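Local structure of glutathione S-transferase (Bombyx mori, 4E8H) at residues A20-A25 with L30-I35; L50-N53 with P59-D62; D134-A139 with F175-S180. The protein binds glutathione as a homodimer and probably catalyses its transfer to electrophilic substrates, as other glutathione transferases do. All blocks are in the same frame, centred on the assembly; numbering follows the deposited sequence.

Interaction 1: A20-A25 with L30-I35; sequences AVMMTA and LDLHLI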
loop_
_atom_site.group_PDB
_atom_site.type_symbol
_atom_site.label_atom_id
_atom_site.label_comp_id
_atom_site.label_asym_id
_atom_site.label_seq_id
_atom_site.Cartn_x
_atom_site.Cartn_y
_atom_site.Cartn_z
ATOM N N ALA B 20 1.294 -13.663 5.812
ATOM C CA ALA B 20 1.024 -13.465 4.385
ATOM C C ALA B 20 2.241 -13.838 3.537
ATOM O O ALA B 20 2.105 -14.494 2.501
ATOM C CB ALA B 20 0.595 -12.027 4.113
ATOM N N VAL B 21 3.426 -13.425 3.987
ATOM C CA VAL B 21 4.673 -13.755 3.297
ATOM C C VAL B 21 4.930 -15.266 3.308
ATOM O O VAL B 21 5.251 -15.848 2.269
ATOM C CB VAL B 21 5.895 -13.000 3.893
ATOM C CG1 VAL B 21 7.199 -13.494 3.270
ATOM C CG2 VAL B 21 5.751 -11.498 3.690
ATOM N N MET B 22 4.770 -15.888 4.476
ATOM C CA MET B 22 5.067 -17.314 4.656
ATOM C C MET B 22 4.203 -18.214 3.773
ATOM O O MET B 22 4.699 -19.189 3.209
ATOM C CB MET B 22 4.941 -17.720 6.131
ATOM C CG MET B 22 6.048 -17.165 7.023
ATOM S SD MET B 22 5.623 -17.159 8.778
ATOM C CE MET B 22 6.019 -18.844 9.231
ATOM N N MET B 23 2.920 -17.880 3.651
ATOM C CA MET B 23 2.014 -18.622 2.774
ATOM C C MET B 23 2.310 -18.374 1.293
ATOM O O MET B 23 2.162 -19.282 0.477
ATOM C CB MET B 23 0.548 -18.306 3.089
ATOM C CG MET B 23 0.024 -18.959 4.366
ATOM S SD MET B 23 -1.767 -18.821 4.584
ATOM C CE MET B 23 -1.970 -17.056 4.806
ATOM N N THR B 24 2.725 -17.155 0.949
ATOM C CA THR B 24 3.114 -16.845 -0.431
ATOM C C THR B 24 4.325 -17.680 -0.846
ATOM O O THR B 24 4.354 -18.227 -1.949
ATOM C CB THR B 24 3.403 -15.340 -0.640
ATOM O OG1 THR B 24 2.232 -14.585 -0.317
ATOM C CG2 THR B 24 3.788 -15.051 -2.091
ATOM N N ALA B 25 5.308 -17.783 0.048
ATOM C CA ALA B 25 6.508 -18.588 -0.191
ATOM C C ALA B 25 6.202 -20.078 -0.355
ATOM O O ALA B 25 6.840 -20.755 -1.166
ATOM C CB ALA B 25 7.520 -18.374 0.922
ATOM N N LEU B 30 9.111 -22.101 -2.139
ATOM C CA LEU B 30 10.396 -21.593 -1.676
ATOM C C LEU B 30 10.517 -21.886 -0.189
ATOM O O LEU B 30 9.613 -21.554 0.582
ATOM C CB LEU B 30 10.492 -20.078 -1.908
ATOM C CG LEU B 30 10.322 -19.517 -3.325
ATOM C CD1 LEU B 30 10.035 -18.021 -3.286
ATOM C CD2 LEU B 30 11.548 -19.801 -4.181
ATOM N N ASP B 31 11.614 -22.517 0.222
ATOM C CA ASP B 31 11.851 -22.691 1.650
ATOM C C ASP B 31 12.413 -21.407 2.225
ATOM O O ASP B 31 13.347 -20.816 1.675
ATOM C CB ASP B 31 12.785 -23.865 1.962
ATOM C CG ASP B 31 12.856 -24.173 3.463
ATOM O OD1 ASP B 31 13.937 -24.549 3.958
ATOM O OD2 ASP B 31 11.828 -24.031 4.156
ATOM N N LEU B 32 11.816 -20.969 3.324
ATOM C CA LEU B 32 12.322 -19.825 4.048
ATOM C C LEU B 32 13.059 -20.328 5.267
ATOM O O LEU B 32 12.589 -21.237 5.960
ATOM C CB LEU B 32 11.186 -18.888 4.468
ATOM C CG LEU B 32 10.335 -18.201 3.393
ATOM C CD1 LEU B 32 9.289 -17.311 4.047
ATOM C CD2 LEU B 32 11.182 -17.393 2.412
ATOM N N HIS B 33 14.229 -19.755 5.512
ATOM C CA HIS B 33 14.897 -19.950 6.781
ATOM C C HIS B 33 14.406 -18.868 7.730
ATOM O O HIS B 33 14.784 -17.695 7.630
ATOM C CB HIS B 33 16.418 -19.991 6.608
ATOM C CG HIS B 33 16.916 -21.309 6.097
ATOM N ND1 HIS B 33 18.239 -21.694 6.174
ATOM C CD2 HIS B 33 16.257 -22.347 5.528
ATOM C CE1 HIS B 33 18.374 -22.902 5.654
ATOM N NE2 HIS B 33 17.186 -23.321 5.257
ATOM N N LEU B 34 13.515 -19.290 8.621
ATOM C CA LEU B 34 12.805 -18.399 9.523
ATOM C C LEU B 34 13.677 -18.058 10.721
ATOM O O LEU B 34 14.268 -18.945 11.343
ATOM C CB LEU B 34 11.494 -19.047 9.981
ATOM C CG LEU B 34 10.511 -19.526 8.904
ATOM C CD1 LEU B 34 9.486 -20.488 9.493
ATOM C CD2 LEU B 34 9.818 -18.355 8.206
ATOM N N ILE B 35 13.766 -16.768 11.025
ATOM C CA ILE B 35 14.546 -16.296 12.162
ATOM C C ILE B 35 13.639 -15.531 13.118
ATOM O O ILE B 35 13.205 -14.414 12.821
ATOM C CB ILE B 35 15.745 -15.411 11.725
ATOM C CG1 ILE B 35 16.599 -16.136 10.676
ATOM C CG2 ILE B 35 16.592 -15.009 12.940
ATOM C CD1 ILE B 35 17.507 -15.224 9.864
#
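Ala25 CB points at Leu32 and sits 3.7 Å from Leu32 CD1. The leucine's branch point CG is just as near, so the methyl meets the whole fork. One turn back along the helix, Met22 meets Leu34. Met22 CE comes to 3.8 Å from Leu34 CD1, and Met22 CG lies close to Leu34 CD2. The two side chains cross at a slant. The bend at the thioether (chi3 83°) carries the methionine methyl to the leucine. Val21 adds a looser touch, with Val21 CG1 4.4 Å from Leu32 CD1. Strand 7-11, helix 16-27 and strand 32-36 form the beta-alpha-beta unit of the thioredoxin-like domain, and these apolar side chains pack its helix against its second strand. Helix and strand run nearly antiparallel, with segment axes 159° apart. At the connection, Leu30 N gives a nearly straight 2.8 Å hydrogen bond to Ala25 O. This bond ties the chain that leaves the helix to its last turn. Tyr11 of the neighbouring strand touches both Met22 and Leu34. Ile204 of helix 201-213 also reaches Met22, while Val21 packs on Leu9 and on Pro59 of the glutathione pocket.

Interaction 2: L50-N53 with P59-D62; sequences LKMN and PTMD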
loop_
_atom_site.group_PDB
_atom_site.type_symbol
_atom_site.label_atom_id
_atom_site.label_comp_id
_atom_site.label_asym_id
_atom_site.label_seq_id
_atom_site.Cartn_x
_atom_site.Cartn_y
_atom_site.Cartn_z
ATOM N N LEU B 50 19.020 -2.563 12.752
ATOM C CA LEU B 50 18.763 -1.211 12.256
ATOM C C LEU B 50 19.552 -0.900 10.983
ATOM O O LEU B 50 19.045 -0.226 10.084
ATOM C CB LEU B 50 19.033 -0.168 13.346
ATOM C CG LEU B 50 18.047 -0.144 14.522
ATOM C CD1 LEU B 50 18.623 0.634 15.698
ATOM C CD2 LEU B 50 16.696 0.432 14.108
ATOM N N LYS B 51 20.786 -1.403 10.913
ATOM C CA LYS B 51 21.600 -1.320 9.698
ATOM C C LYS B 51 20.899 -2.022 8.531
ATOM O O LYS B 51 20.838 -1.487 7.420
ATOM C CB LYS B 51 22.991 -1.926 9.933
ATOM C CG LYS B 51 23.887 -1.956 8.694
ATOM C CD LYS B 51 25.319 -2.343 9.043
ATOM C CE LYS B 51 26.218 -2.256 7.818
ATOM N NZ LYS B 51 27.645 -2.545 8.140
ATOM N N MET B 52 20.370 -3.215 8.799
ATOM C CA MET B 52 19.620 -3.983 7.810
ATOM C C MET B 52 18.307 -3.282 7.436
ATOM O O MET B 52 18.032 -3.059 6.255
ATOM C CB MET B 52 19.364 -5.403 8.332
ATOM C CG MET B 52 18.544 -6.286 7.398
ATOM S SD MET B 52 18.298 -7.972 7.990
ATOM C CE MET B 52 17.321 -7.690 9.465
ATOM N N ASN B 53 17.516 -2.925 8.445
ATOM C CA ASN B 53 16.214 -2.295 8.242
ATOM C C ASN B 53 16.043 -1.136 9.224
ATOM O O ASN B 53 15.697 -1.361 10.389
ATOM C CB ASN B 53 15.095 -3.341 8.405
ATOM C CG ASN B 53 13.688 -2.757 8.251
ATOM O OD1 ASN B 53 13.503 -1.555 8.058
ATOM N ND2 ASN B 53 12.688 -3.626 8.339
ATOM N N PRO B 59 7.686 -8.356 8.859
ATOM C CA PRO B 59 8.757 -9.187 8.314
ATOM C C PRO B 59 9.836 -8.379 7.603
ATOM O O PRO B 59 9.548 -7.340 7.004
ATOM C CB PRO B 59 8.025 -10.074 7.303
ATOM C CG PRO B 59 6.894 -9.241 6.834
ATOM C CD PRO B 59 6.472 -8.418 8.023
ATOM N N THR B 60 11.071 -8.856 7.700
ATOM C CA THR B 60 12.163 -8.363 6.876
ATOM C C THR B 60 12.771 -9.565 6.162
ATOM O O THR B 60 13.102 -10.577 6.789
ATOM C CB THR B 60 13.212 -7.576 7.703
ATOM O OG1 THR B 60 12.595 -6.413 8.271
ATOM C CG2 THR B 60 14.381 -7.131 6.832
ATOM N N MET B 61 12.882 -9.454 4.844
ATOM C CA MET B 61 13.425 -10.517 4.016
ATOM C C MET B 61 14.893 -10.257 3.688
ATOM O O MET B 61 15.276 -9.125 3.385
ATOM C CB MET B 61 12.615 -10.632 2.724
ATOM C CG MET B 61 13.088 -11.723 1.784
ATOM S SD MET B 61 12.684 -11.395 0.062
ATOM C CE MET B 61 13.915 -10.153 -0.345
ATOM N N ASP B 62 15.703 -11.313 3.760
ATOM C CA ASP B 62 17.077 -11.292 3.254
ATOM C C ASP B 62 17.257 -12.402 2.215
ATOM O O ASP B 62 17.502 -13.564 2.562
ATOM C CB ASP B 62 18.097 -11.423 4.399
ATOM C CG ASP B 62 19.549 -11.516 3.909
ATOM O OD1 ASP B 62 19.814 -11.411 2.689
ATOM O OD2 ASP B 62 20.438 -11.701 4.762
#
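Asn53 and Met52 converge on Thr60 from the end of helix 47-52. Thr60 opens strand 60-63 of the thioredoxin-like domain, just after the cis peptide bond before Pro59. A proline with such a bond at this place is a hallmark of the thioredoxin fold, and here Pro59 touches the bound glutathione.

The polar part is one hydrogen bond. Asn53 ND2 donates to Thr60 OG1 at 2.8 Å, with an N-H...O angle of 154°. The hydroxyl lies only 10° out of the amide plane. Asn53 CG stands anti to the backbone N (chi1 178°), which extends the amide toward the strand. Both groups have further partners. Thr60 OG1 also bonds to Thr57 O, and Asn53 ND2 to Thr57 OG1. Asn53 OD1 takes the N-H of Gln55. These bonds tie the amide to the loop that carries His56, Thr57 and Ile58 of the glutathione pocket.

The apolar part rests on the other branch of Thr60. Ile67 and Trp69 of strand 66-69 also touch the threonine. Met52 and Thr60 reach toward each other, tip to tip. The thioether is bent, and Met52 CE ends 4.0 Å from Thr60 CG2. With an alanine at Thr60, Asn53 ND2 and Thr57 O would probably lose their shared hydroxyl, and a gap would open beside Met52 CE. The sulfur is close as well, with Met52 SD 4.2 Å from Thr60 CG2.

Interaction 3: D134-A139 with F175-S180; sequences DKFDEA and FGYDFS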
loop_
_atom_site.group_PDB
_atom_site.type_symbol
_atom_site.label_atom_id
_atom_site.label_comp_id
_atom_site.label_asym_id
_atom_site.label_seq_id
_atom_site.Cartn_x
_atom_site.Cartn_y
_atom_site.Cartn_z
ATOM N N ASP B 134 -17.697 0.013 13.097
ATOM C CA ASP B 134 -18.459 0.520 11.949
ATOM C C ASP B 134 -17.575 0.745 10.724
ATOM O O ASP B 134 -17.948 0.370 9.610
ATOM C CB ASP B 134 -19.199 1.813 12.305
ATOM C CG ASP B 134 -20.412 1.577 13.190
ATOM O OD1 ASP B 134 -20.777 0.407 13.428
ATOM O OD2 ASP B 134 -20.998 2.577 13.654
ATOM N N LYS B 135 -16.408 1.355 10.938
ATOM C CA LYS B 135 -15.430 1.576 9.868
ATOM C C LYS B 135 -14.939 0.266 9.263
ATOM O O LYS B 135 -14.860 0.140 8.040
ATOM C CB LYS B 135 -14.235 2.397 10.367
ATOM C CG LYS B 135 -14.584 3.789 10.892
ATOM C CD LYS B 135 -15.341 4.639 9.870
ATOM C CE LYS B 135 -14.405 5.319 8.881
ATOM N NZ LYS B 135 -15.078 6.518 8.250
ATOM N N PHE B 136 -14.610 -0.699 10.120
ATOM C CA PHE B 136 -14.165 -2.011 9.659
ATOM C C PHE B 136 -15.263 -2.739 8.885
ATOM O O PHE B 136 -15.009 -3.296 7.815
ATOM C CB PHE B 136 -13.664 -2.875 10.822
ATOM C CG PHE B 136 -13.131 -4.214 10.389
ATOM C CD1 PHE B 136 -11.969 -4.297 9.625
ATOM C CD2 PHE B 136 -13.793 -5.390 10.732
ATOM C CE1 PHE B 136 -11.472 -5.531 9.210
ATOM C CE2 PHE B 136 -13.301 -6.631 10.325
ATOM C CZ PHE B 136 -12.138 -6.700 9.562
ATOM N N ASP B 137 -16.478 -2.721 9.433
ATOM C CA ASP B 137 -17.652 -3.338 8.810
ATOM C C ASP B 137 -17.932 -2.770 7.418
ATOM O O ASP B 137 -18.332 -3.504 6.511
ATOM C CB ASP B 137 -18.892 -3.148 9.694
ATOM C CG ASP B 137 -18.741 -3.766 11.079
ATOM O OD1 ASP B 137 -17.900 -4.671 11.261
ATOM O OD2 ASP B 137 -19.478 -3.338 11.993
ATOM N N GLU B 138 -17.727 -1.460 7.268
ATOM C CA GLU B 138 -17.873 -0.774 5.984
ATOM C C GLU B 138 -16.910 -1.351 4.946
ATOM O O GLU B 138 -17.282 -1.547 3.788
ATOM C CB GLU B 138 -17.642 0.736 6.151
ATOM C CG GLU B 138 -17.918 1.568 4.892
ATOM C CD GLU B 138 -17.494 3.028 5.021
ATOM O OE1 GLU B 138 -16.471 3.312 5.683
ATOM O OE2 GLU B 138 -18.182 3.894 4.442
ATOM N N ALA B 139 -15.678 -1.623 5.378
ATOM C CA ALA B 139 -14.652 -2.220 4.522
ATOM C C ALA B 139 -14.975 -3.667 4.145
ATOM O O ALA B 139 -14.675 -4.099 3.029
ATOM C CB ALA B 139 -13.286 -2.132 5.190
ATOM N N PHE B 175 -11.394 -14.542 16.250
ATOM C CA PHE B 175 -11.847 -13.608 17.290
ATOM C C PHE B 175 -13.358 -13.683 17.532
ATOM O O PHE B 175 -13.883 -13.021 18.433
ATOM C CB PHE B 175 -11.458 -12.157 16.962
ATOM C CG PHE B 175 -9.974 -11.923 16.787
ATOM C CD1 PHE B 175 -9.026 -12.852 17.221
ATOM C CD2 PHE B 175 -9.527 -10.738 16.206
ATOM C CE1 PHE B 175 -7.662 -12.614 17.050
ATOM C CE2 PHE B 175 -8.168 -10.488 16.037
ATOM C CZ PHE B 175 -7.234 -11.427 16.460
ATOM N N GLY B 176 -14.049 -14.479 16.719
ATOM C CA GLY B 176 -15.484 -14.696 16.881
ATOM C C GLY B 176 -16.382 -13.813 16.032
ATOM O O GLY B 176 -17.586 -13.727 16.291
ATOM N N TYR B 177 -15.808 -13.147 15.032
ATOM C CA TYR B 177 -16.606 -12.391 14.073
ATOM C C TYR B 177 -17.332 -13.385 13.171
ATOM O O TYR B 177 -16.712 -14.298 12.616
ATOM C CB TYR B 177 -15.726 -11.453 13.238
ATOM C CG TYR B 177 -16.470 -10.314 12.562
ATOM C CD1 TYR B 177 -16.280 -8.993 12.970
ATOM C CD2 TYR B 177 -17.355 -10.555 11.509
ATOM C CE1 TYR B 177 -16.957 -7.943 12.351
ATOM C CE2 TYR B 177 -18.038 -9.516 10.888
ATOM C CZ TYR B 177 -17.833 -8.214 11.313
ATOM O OH TYR B 177 -18.505 -7.186 10.694
ATOM N N ASP B 178 -18.646 -13.216 13.053
ATOM C CA ASP B 178 -19.471 -14.029 12.163
ATOM C C ASP B 178 -19.809 -13.190 10.936
ATOM O O ASP B 178 -20.604 -12.256 11.011
ATOM C CB ASP B 178 -20.748 -14.487 12.888
ATOM C CG ASP B 178 -21.633 -15.403 12.037
ATOM O OD1 ASP B 178 -21.330 -15.643 10.847
ATOM O OD2 ASP B 178 -22.651 -15.887 12.573
ATOM N N PHE B 179 -19.187 -13.521 9.811
ATOM C CA PHE B 179 -19.390 -12.780 8.570
ATOM C C PHE B 179 -20.158 -13.609 7.542
ATOM O O PHE B 179 -20.157 -13.286 6.351
ATOM C CB PHE B 179 -18.040 -12.329 7.995
ATOM C CG PHE B 179 -16.986 -13.404 8.009
ATOM C CD1 PHE B 179 -16.946 -14.375 7.011
ATOM C CD2 PHE B 179 -16.037 -13.449 9.025
ATOM C CE1 PHE B 179 -15.978 -15.375 7.026
ATOM C CE2 PHE B 179 -15.064 -14.444 9.048
ATOM C CZ PHE B 179 -15.037 -15.410 8.047
ATOM N N SER B 180 -20.822 -14.670 8.003
ATOM C CA SER B 180 -21.533 -15.578 7.101
ATOM C C SER B 180 -22.622 -14.888 6.265
ATOM O O SER B 180 -22.951 -15.356 5.172
ATOM C CB SER B 180 -22.092 -16.794 7.851
ATOM O OG SER B 180 -23.007 -16.407 8.860
#
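Helix 130-146 of the all-helical C-terminal domain meets the loop between helices 160-174 and 183-196 through Asp137 and Tyr177. The phenol of Tyr177 gives a short hydrogen bond from Tyr177 OH to Asp137 OD1, 2.6 Å long. The oxygen OD1 lies near the plane of the tyrosine ring, at its edge. The hydroxyl, in contrast, comes from above the carboxylate, 59° out of its plane. Ring and carboxylate planes are 65° apart. One carboxylate oxygen does the gripping, since Asp137 OD2 is 4.2 Å from Tyr177 OH. Asp137 CG is anti to its carbonyl carbon (chi1 -60°), and this turns the carboxylate off the helix toward the loop. The phenol O-H would probably stabilise negative charge on Asp137 OD1.

Phe136, the residue before, makes a looser apolar contact. Phe136 CD2 is 4.4 Å from Tyr177 CE1, and that carbon lies at the edge of the phenylalanine ring. The loop begins with a Schellman motif that ends helix 160-174. Gly176 has positive phi there. Tyr177 follows directly, and its CB points toward helix 130-146. Two residues further on, Phe179 packs on Ile169 and Ile172 of helix 160-174. Asp178 OD1 forms an Asx turn by accepting from Ser180 N at 3.0 Å. Asp178 OD1 takes a second bond from Ser180 OG at 2.7 Å, ahead of helix 183-196. Ile172 touches both Phe136 and Tyr177. Tyr118 of helix 93-124 also lies against Tyr177, and Leu110 and Tyr114 of that helix cover Phe136.

In the fold
Interactions 1 and 2 both belong to the thioredoxin-like N-terminal domain and reach the same sheet. They touch where Val21 CG2 packs on Pro59 CG, 4.0 Å apart, close to the glutathione site. Interaction 3 lies in the C-terminal domain, across the chain's centre, with nearest atoms about 14 Å from interaction 1 and about 16 Å from interaction 2. Interaction 2 is buried; the other two are partly buried. The chemistry differs too. Interaction 1 is mainly aliphatic, with one backbone bond. Interaction 2 joins buried polar groups, an amide and a hydroxyl, beside the ligand loop. Interaction 3 uses a carboxylate and a phenol, both on partly exposed residues.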